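Histidinol-phosphatase (Bordetella pertussis, PDB 3FVV) probably hydrolyses histidinol phosphate to histidinol and phosphate, a step of histidine biosynthesis, as a magnesium-dependent phosphatase of the HAD superfamily. Local coordinates at residues 166-169 with 174-177; 108-113 with 169-174; 23-28 with 63-68. All blocks are in the same frame, centred on the assembly; numbering follows the deposited sequence.

From the N terminus, strand 5-9 leads into a group of helices, and there interaction 3 closes first, bringing helix 20-30 against helix 58-70 before either of the others opens. The chain then returns to the sheet through strand 110-115, which opens interaction 2; this long loop closes at the C-terminal end of helix 158-170. Interaction 1 (166-177) opens inside that span and ends beyond it, so the two overlap; they touch, their centres about 6 Å apart, and share Ala169 and Ala174. Interaction 3 lies on the opposite side of the chain's centre, its centre about 32 Å from that of interaction 1 and 30 Å from that of interaction 2.

Interaction 1 (166-169 with 174-177); sequences QWLA and ALGD
The backbone N of Ala174, a residue whose carbonyl carbon lies against Leu168, takes part in the shortest polar bond here: Ala174 N donates to Asp177 OD2 over 2.6 Å. The bond is short but bent, with an angle of 135° at the hydrogen, and the donor comes from above the carboxylate plane, 56° out of it. Asp177 N answers by donating to Ala174 O at 2.8 Å. Together these two bonds between Ala174 and Asp177 close the short 3-10 turn on itself. No hydrogen bond joins 166-169 to 174-177; the contact is packing around Leu168 CD1. The CG of Leu168 stands anti to the carbonyl carbon (chi1 -70°), and CD1 then lies 4.0 Å from Leu175 N and at the same separation from Leu175 CD1. The two leucine side chains cross obliquely, joined by one methyl from each. Nearer the helix, Leu168 CB approaches Ala174 CA at 4.2 Å. Helix 158-170 is thus packed against the loop that leads into strand 180-185. Both elements meet the parallel strands 5-9 and 110-115: Leu168 and Leu175 both rest on Leu6 of strand 5-9, and Leu168 also touches Leu110 of strand 110-115.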
loop_
_atom_site.group_PDB
_atom_site.type_symbol
_atom_site.label_atom_id
_atom_site.label_comp_id
_atom_site.label_asym_id
_atom_site.label_seq_id
_atom_site.Cartn_x
_atom_site.Cartn_y
_atom_site.Cartn_z
ATOM N N GLN A 166 -13.297 6.632 7.442
ATOM C CA GLN A 166 -14.271 5.554 7.672
ATOM C C GLN A 166 -13.758 4.577 8.702
ATOM O O GLN A 166 -14.502 4.198 9.570
ATOM C CB GLN A 166 -14.651 4.844 6.388
ATOM C CG GLN A 166 -15.306 5.766 5.425
ATOM C CD GLN A 166 -15.582 5.173 4.080
ATOM O OE1 GLN A 166 -14.768 4.431 3.505
ATOM N NE2 GLN A 166 -16.740 5.562 3.512
ATOM N N TRP A 167 -12.473 4.195 8.632
ATOM C CA TRP A 167 -11.911 3.263 9.605
ATOM C C TRP A 167 -11.927 3.797 11.061
ATOM O O TRP A 167 -12.330 3.104 11.989
ATOM C CB TRP A 167 -10.512 2.851 9.142
ATOM C CG TRP A 167 -9.648 2.298 10.163
ATOM C CD1 TRP A 167 -9.752 1.086 10.759
ATOM C CD2 TRP A 167 -8.504 2.925 10.709
ATOM N NE1 TRP A 167 -8.724 0.917 11.671
ATOM C CE2 TRP A 167 -7.946 2.037 11.655
ATOM C CE3 TRP A 167 -7.907 4.163 10.519
ATOM C CZ2 TRP A 167 -6.830 2.348 12.405
ATOM C CZ3 TRP A 167 -6.772 4.460 11.258
ATOM C CH2 TRP A 167 -6.263 3.559 12.198
ATOM N N LEU A 168 -11.512 5.027 11.255
ATOM C CA LEU A 168 -11.514 5.592 12.581
ATOM C C LEU A 168 -12.944 5.587 13.158
ATOM O O LEU A 168 -13.165 5.226 14.325
ATOM C CB LEU A 168 -10.937 7.019 12.556
ATOM C CG LEU A 168 -9.434 7.072 12.280
ATOM C CD1 LEU A 168 -8.976 8.470 11.873
ATOM C CD2 LEU A 168 -8.591 6.518 13.460
ATOM N N ALA A 169 -13.926 5.964 12.350
ATOM C CA ALA A 169 -15.314 6.043 12.851
ATOM C C ALA A 169 -15.814 4.633 13.248
ATOM O O ALA A 169 -16.441 4.439 14.283
ATOM C CB ALA A 169 -16.192 6.662 11.798
ATOM N N ALA A 174 -11.934 9.663 15.666
ATOM C CA ALA A 174 -11.754 10.608 14.557
ATOM C C ALA A 174 -10.362 11.273 14.655
ATOM O O ALA A 174 -9.736 11.303 15.733
ATOM C CB ALA A 174 -12.790 11.632 14.606
ATOM N N LEU A 175 -9.963 11.903 13.567
ATOM C CA LEU A 175 -8.597 12.375 13.365
ATOM C C LEU A 175 -8.213 13.439 14.391
ATOM O O LEU A 175 -7.045 13.554 14.851
ATOM C CB LEU A 175 -8.520 12.940 11.935
ATOM C CG LEU A 175 -7.287 12.896 11.038
ATOM C CD1 LEU A 175 -6.579 11.530 11.094
ATOM C CD2 LEU A 175 -7.780 13.318 9.603
ATOM N N GLY A 176 -9.207 14.250 14.747
ATOM C CA GLY A 176 -9.010 15.269 15.790
ATOM C C GLY A 176 -9.086 14.748 17.206
ATOM O O GLY A 176 -8.876 15.499 18.134
ATOM N N ASP A 177 -9.400 13.472 17.414
ATOM C CA ASP A 177 -9.218 12.862 18.736
ATOM C C ASP A 177 -7.690 12.752 19.116
ATOM O O ASP A 177 -7.340 12.655 20.298
ATOM C CB ASP A 177 -9.831 11.435 18.793
ATOM C CG ASP A 177 -11.351 11.406 18.630
ATOM O OD1 ASP A 177 -11.991 12.449 18.908
ATOM O OD2 ASP A 177 -11.885 10.321 18.211
#

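Interaction 2 (108-113 with 169-174); sequences GDLCAL and AGMGLA
Leu110 meets the C-terminal end of helix 158-170 through two side chains, Met171 and Leu173, set on either side of a glycine. At the start of 169-174, Ala169 takes part through its backbone, its O accepting a bond from Gly172 N at 2.7 Å. Met171 comes next. Its chain runs extended through chi2 and then turns at the sulfur (chi3 65°), which brings Met171 CE to 4.4 Å from Leu110 CD2, a loose contact near the surface. Gly172 is the first residue to leave the helix, and its positive phi (84°) is a backbone shape that glycine adopts readily. Besides the bond to Ala169 O, a second and probable one runs back into the last turn; it joins Leu173 N to Leu168 O, 2.8 Å apart, and the pair of bonds completes a Schellman motif. This reversal sends Leu173 back toward the sheet. Leu173 and Leu110 reach toward each other tip to tip, Leu173 CD1 lying 4.0 Å from Leu110 CD2. On the strand, the CG of Leu110 stands anti to the backbone N (chi1 175°), a rotamer that swings the branch toward 169-174, where the one methyl CD2 meets both Met171 CE and Leu173 CD1. The backbone of Leu110 bonds to Arg5 and Ala7, setting the leucine beside the parallel strand 5-9, and its side chain also touches Leu6 and Trp167. The contact therefore lies where helix 158-170 packs over strand 110-115, which runs between strands 5-9 and 133-142 in the core of the HAD fold.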
loop_
_atom_site.group_PDB
_atom_site.type_symbol
_atom_site.label_atom_id
_atom_site.label_comp_id
_atom_site.label_asym_id
_atom_site.label_seq_id
_atom_site.Cartn_x
_atom_site.Cartn_y
_atom_site.Cartn_z
ATOM N N GLY A 108 2.920 3.919 21.944
ATOM C CA GLY A 108 1.497 3.749 22.146
ATOM C C GLY A 108 0.659 4.259 20.975
ATOM O O GLY A 108 -0.527 4.359 21.095
ATOM N N ASP A 109 1.259 4.638 19.863
ATOM C CA ASP A 109 0.497 5.251 18.779
ATOM C C ASP A 109 -0.467 4.212 18.209
ATOM O O ASP A 109 -0.194 3.008 18.282
ATOM C CB ASP A 109 1.419 5.838 17.710
ATOM C CG ASP A 109 2.276 7.023 18.246
ATOM O OD1 ASP A 109 1.969 7.468 19.406
ATOM O OD2 ASP A 109 3.216 7.504 17.507
ATOM N N LEU A 110 -1.619 4.656 17.715
ATOM C CA LEU A 110 -2.488 3.802 16.897
ATOM C C LEU A 110 -1.885 3.748 15.481
ATOM O O LEU A 110 -1.820 4.755 14.840
ATOM C CB LEU A 110 -3.913 4.353 16.846
ATOM C CG LEU A 110 -4.886 3.600 15.929
ATOM C CD1 LEU A 110 -4.937 2.122 16.358
ATOM C CD2 LEU A 110 -6.301 4.291 15.870
ATOM N N CYS A 111 -1.466 2.585 15.012
ATOM C CA CYS A 111 -0.706 2.450 13.741
ATOM C C CYS A 111 -1.475 1.638 12.682
ATOM O O CYS A 111 -2.062 0.618 12.984
ATOM C CB CYS A 111 0.635 1.755 13.979
ATOM S SG CYS A 111 1.692 2.680 15.094
ATOM N N ALA A 112 -1.420 2.128 11.430
ATOM C CA ALA A 112 -2.100 1.538 10.292
ATOM C C ALA A 112 -1.215 1.704 9.058
ATOM O O ALA A 112 -0.533 2.758 8.861
ATOM C CB ALA A 112 -3.461 2.240 10.036
ATOM N N LEU A 113 -1.261 0.672 8.224
ATOM C CA LEU A 113 -0.709 0.691 6.893
ATOM C C LEU A 113 -1.816 1.112 5.913
ATOM O O LEU A 113 -2.916 0.516 5.910
ATOM C CB LEU A 113 -0.114 -0.683 6.567
ATOM C CG LEU A 113 0.811 -0.896 5.376
ATOM C CD1 LEU A 113 2.160 -0.216 5.505
ATOM C CD2 LEU A 113 1.043 -2.426 5.147
ATOM N N ALA A 169 -13.926 5.964 12.350
ATOM C CA ALA A 169 -15.314 6.043 12.851
ATOM C C ALA A 169 -15.814 4.633 13.248
ATOM O O ALA A 169 -16.441 4.439 14.283
ATOM C CB ALA A 169 -16.192 6.662 11.798
ATOM N N GLY A 170 -15.520 3.641 12.420
ATOM C CA GLY A 170 -15.715 2.239 12.818
ATOM C C GLY A 170 -15.164 1.867 14.213
ATOM O O GLY A 170 -15.708 1.034 14.906
ATOM N N MET A 171 -14.102 2.515 14.648
ATOM C CA MET A 171 -13.562 2.255 15.991
ATOM C C MET A 171 -14.118 3.267 16.990
ATOM O O MET A 171 -13.769 3.245 18.180
ATOM C CB MET A 171 -12.045 2.324 15.936
ATOM C CG MET A 171 -11.387 1.176 15.149
ATOM S SD MET A 171 -9.542 1.386 15.062
ATOM C CE MET A 171 -9.221 1.198 16.824
ATOM N N GLY A 172 -14.935 4.206 16.511
ATOM C CA GLY A 172 -15.521 5.208 17.411
ATOM C C GLY A 172 -14.577 6.355 17.645
ATOM O O GLY A 172 -14.595 6.971 18.670
ATOM N N LEU A 173 -13.739 6.643 16.674
ATOM C CA LEU A 173 -12.693 7.661 16.815
ATOM C C LEU A 173 -12.720 8.594 15.601
ATOM O O LEU A 173 -13.362 8.291 14.622
ATOM C CB LEU A 173 -11.317 6.995 16.811
ATOM C CG LEU A 173 -10.944 6.091 17.975
ATOM C CD1 LEU A 173 -9.806 5.189 17.533
ATOM C CD2 LEU A 173 -10.560 6.962 19.132
ATOM N N ALA A 174 -11.934 9.663 15.666
ATOM C CA ALA A 174 -11.754 10.608 14.557
ATOM C C ALA A 174 -10.362 11.273 14.655
ATOM O O ALA A 174 -9.736 11.303 15.733
ATOM C CB ALA A 174 -12.790 11.632 14.606
#

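Interaction 3 (23-28 with 63-68); sequences QWADFL and EFMLGL
Leu68 reaches from helix 58-70 toward Ala25 and Leu28 of helix 20-30. Its CB lies 4.1 Å from Leu28 CD1, where the tip of Leu28 comes against the base of Leu68. CG is anti to the carbonyl carbon (chi1 -66°) and delivers CD1 over Ala25, 3.7 Å from Ala25 CB and 3.9 Å from Ala25 CA. The small alanine is met a second time by Met65, whose chain bends at chi2 (-56°) and places SD 4.0 Å from Ala25 CB. Leu28 CD1 in turn sits 3.6 Å above one face of the Trp24 ring, offset toward its rim. The short helix segments cross at 42°, with axes 10.7 Å apart, among the helices inserted after strand 5-9, an arrangement consistent with the C1 cap of SerB-like phosphatases. Since no direct hydrogen bond joins the segments, the buried fit rests on aliphatic carbons and a thioether sulfur. A water at the edge of the indole gives a weak polar link, accepting from Trp24 NE1 and donating to Met65 O at 3.0 Å; that carbonyl also accepts from Leu68 N, so it has a partner within its own helix as well.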
loop_
_atom_site.group_PDB
_atom_site.type_symbol
_atom_site.label_atom_id
_atom_site.label_comp_id
_atom_site.label_asym_id
_atom_site.label_seq_id
_atom_site.Cartn_x
_atom_site.Cartn_y
_atom_site.Cartn_z
ATOM N N GLN A 23 5.709 -6.142 -8.212
ATOM C CA GLN A 23 6.550 -7.335 -7.902
ATOM C C GLN A 23 5.666 -8.599 -7.768
ATOM O O GLN A 23 6.019 -9.686 -8.232
ATOM C CB GLN A 23 7.377 -7.119 -6.655
ATOM C CG GLN A 23 8.368 -6.025 -6.798
ATOM C CD GLN A 23 9.398 -6.374 -7.862
ATOM O OE1 GLN A 23 9.745 -7.553 -8.067
ATOM N NE2 GLN A 23 9.895 -5.367 -8.518
ATOM N N TRP A 24 4.487 -8.444 -7.200
ATOM C CA TRP A 24 3.569 -9.570 -7.162
ATOM C C TRP A 24 3.120 -10.031 -8.551
ATOM O O TRP A 24 3.126 -11.247 -8.790
ATOM C CB TRP A 24 2.387 -9.224 -6.262
ATOM C CG TRP A 24 1.214 -10.167 -6.219
ATOM C CD1 TRP A 24 -0.018 -9.867 -6.694
ATOM C CD2 TRP A 24 1.141 -11.554 -5.763
ATOM N NE1 TRP A 24 -0.868 -10.925 -6.493
ATOM C CE2 TRP A 24 -0.191 -11.975 -5.940
ATOM C CE3 TRP A 24 2.031 -12.430 -5.191
ATOM C CZ2 TRP A 24 -0.654 -13.229 -5.551
ATOM C CZ3 TRP A 24 1.580 -13.681 -4.805
ATOM C CH2 TRP A 24 0.238 -14.065 -4.973
ATOM N N ALA A 25 2.729 -9.097 -9.438
ATOM C CA ALA A 25 2.391 -9.430 -10.825
ATOM C C ALA A 25 3.544 -10.107 -11.510
ATOM O O ALA A 25 3.409 -11.147 -12.209
ATOM C CB ALA A 25 2.022 -8.153 -11.607
ATOM N N ASP A 26 4.720 -9.529 -11.310
ATOM C CA ASP A 26 5.902 -10.045 -11.941
ATOM C C ASP A 26 6.267 -11.404 -11.371
ATOM O O ASP A 26 6.740 -12.275 -12.095
ATOM C CB ASP A 26 7.079 -9.085 -11.753
ATOM C CG ASP A 26 8.282 -9.520 -12.542
ATOM O OD1 ASP A 26 8.144 -9.703 -13.761
ATOM O OD2 ASP A 26 9.330 -9.716 -11.936
ATOM N N PHE A 27 6.037 -11.589 -10.074
ATOM C CA PHE A 27 6.288 -12.866 -9.422
ATOM C C PHE A 27 5.383 -13.960 -10.001
ATOM O O PHE A 27 5.837 -15.068 -10.309
ATOM C CB PHE A 27 6.113 -12.732 -7.917
ATOM C CG PHE A 27 5.972 -14.044 -7.198
ATOM C CD1 PHE A 27 7.093 -14.685 -6.691
ATOM C CD2 PHE A 27 4.744 -14.614 -6.990
ATOM C CE1 PHE A 27 6.991 -15.848 -6.039
ATOM C CE2 PHE A 27 4.651 -15.803 -6.335
ATOM C CZ PHE A 27 5.768 -16.419 -5.861
ATOM N N LEU A 28 4.104 -13.656 -10.175
ATOM C CA LEU A 28 3.176 -14.623 -10.789
ATOM C C LEU A 28 3.564 -14.896 -12.251
ATOM O O LEU A 28 3.566 -16.070 -12.688
ATOM C CB LEU A 28 1.718 -14.152 -10.684
ATOM C CG LEU A 28 1.121 -14.011 -9.274
ATOM C CD1 LEU A 28 -0.204 -13.290 -9.376
ATOM C CD2 LEU A 28 0.935 -15.344 -8.626
ATOM N N GLU A 63 -8.070 -2.909 -11.397
ATOM C CA GLU A 63 -8.780 -4.106 -11.876
ATOM C C GLU A 63 -7.922 -5.161 -12.523
ATOM O O GLU A 63 -8.073 -6.340 -12.203
ATOM C CB GLU A 63 -9.903 -3.727 -12.825
ATOM C CG GLU A 63 -11.140 -3.386 -12.009
ATOM C CD GLU A 63 -12.102 -2.489 -12.735
ATOM O OE1 GLU A 63 -12.028 -2.383 -13.999
ATOM O OE2 GLU A 63 -12.942 -1.910 -12.018
ATOM N N PHE A 64 -7.015 -4.767 -13.419
ATOM C CA PHE A 64 -6.074 -5.752 -14.042
ATOM C C PHE A 64 -5.319 -6.565 -12.956
ATOM O O PHE A 64 -5.134 -7.778 -13.057
ATOM C CB PHE A 64 -5.069 -5.042 -14.933
ATOM C CG PHE A 64 -3.961 -5.933 -15.400
ATOM C CD1 PHE A 64 -4.047 -6.582 -16.609
ATOM C CD2 PHE A 64 -2.836 -6.142 -14.603
ATOM C CE1 PHE A 64 -3.012 -7.464 -17.029
ATOM C CE2 PHE A 64 -1.837 -7.010 -15.000
ATOM C CZ PHE A 64 -1.931 -7.667 -16.217
ATOM N N MET A 65 -4.838 -5.861 -11.951
ATOM C CA MET A 65 -4.165 -6.478 -10.801
ATOM C C MET A 65 -5.058 -7.476 -10.045
ATOM O O MET A 65 -4.628 -8.564 -9.705
ATOM C CB MET A 65 -3.603 -5.378 -9.857
ATOM C CG MET A 65 -2.450 -4.517 -10.460
ATOM S SD MET A 65 -1.024 -5.562 -11.038
ATOM C CE MET A 65 0.286 -4.366 -11.001
ATOM N N LEU A 66 -6.318 -7.144 -9.825
ATOM C CA LEU A 66 -7.250 -8.050 -9.148
ATOM C C LEU A 66 -7.616 -9.209 -10.031
ATOM O O LEU A 66 -7.977 -10.298 -9.531
ATOM C CB LEU A 66 -8.529 -7.342 -8.677
ATOM C CG LEU A 66 -8.281 -6.176 -7.733
ATOM C CD1 LEU A 66 -9.576 -5.529 -7.313
ATOM C CD2 LEU A 66 -7.539 -6.628 -6.497
ATOM N N GLY A 67 -7.532 -8.992 -11.339
ATOM C CA GLY A 67 -7.821 -10.036 -12.295
ATOM C C GLY A 67 -6.781 -11.116 -12.147
ATOM O O GLY A 67 -7.051 -12.268 -12.438
ATOM N N LEU A 68 -5.585 -10.774 -11.669
ATOM C CA LEU A 68 -4.608 -11.818 -11.402
ATOM C C LEU A 68 -5.059 -12.805 -10.286
ATOM O O LEU A 68 -4.718 -13.966 -10.298
ATOM C CB LEU A 68 -3.271 -11.189 -11.038
ATOM C CG LEU A 68 -2.627 -10.420 -12.204
ATOM C CD1 LEU A 68 -1.403 -9.641 -11.754
ATOM C CD2 LEU A 68 -2.310 -11.410 -13.294
HETATM O O HOH W 1 -3.073 -8.839 -7.148
#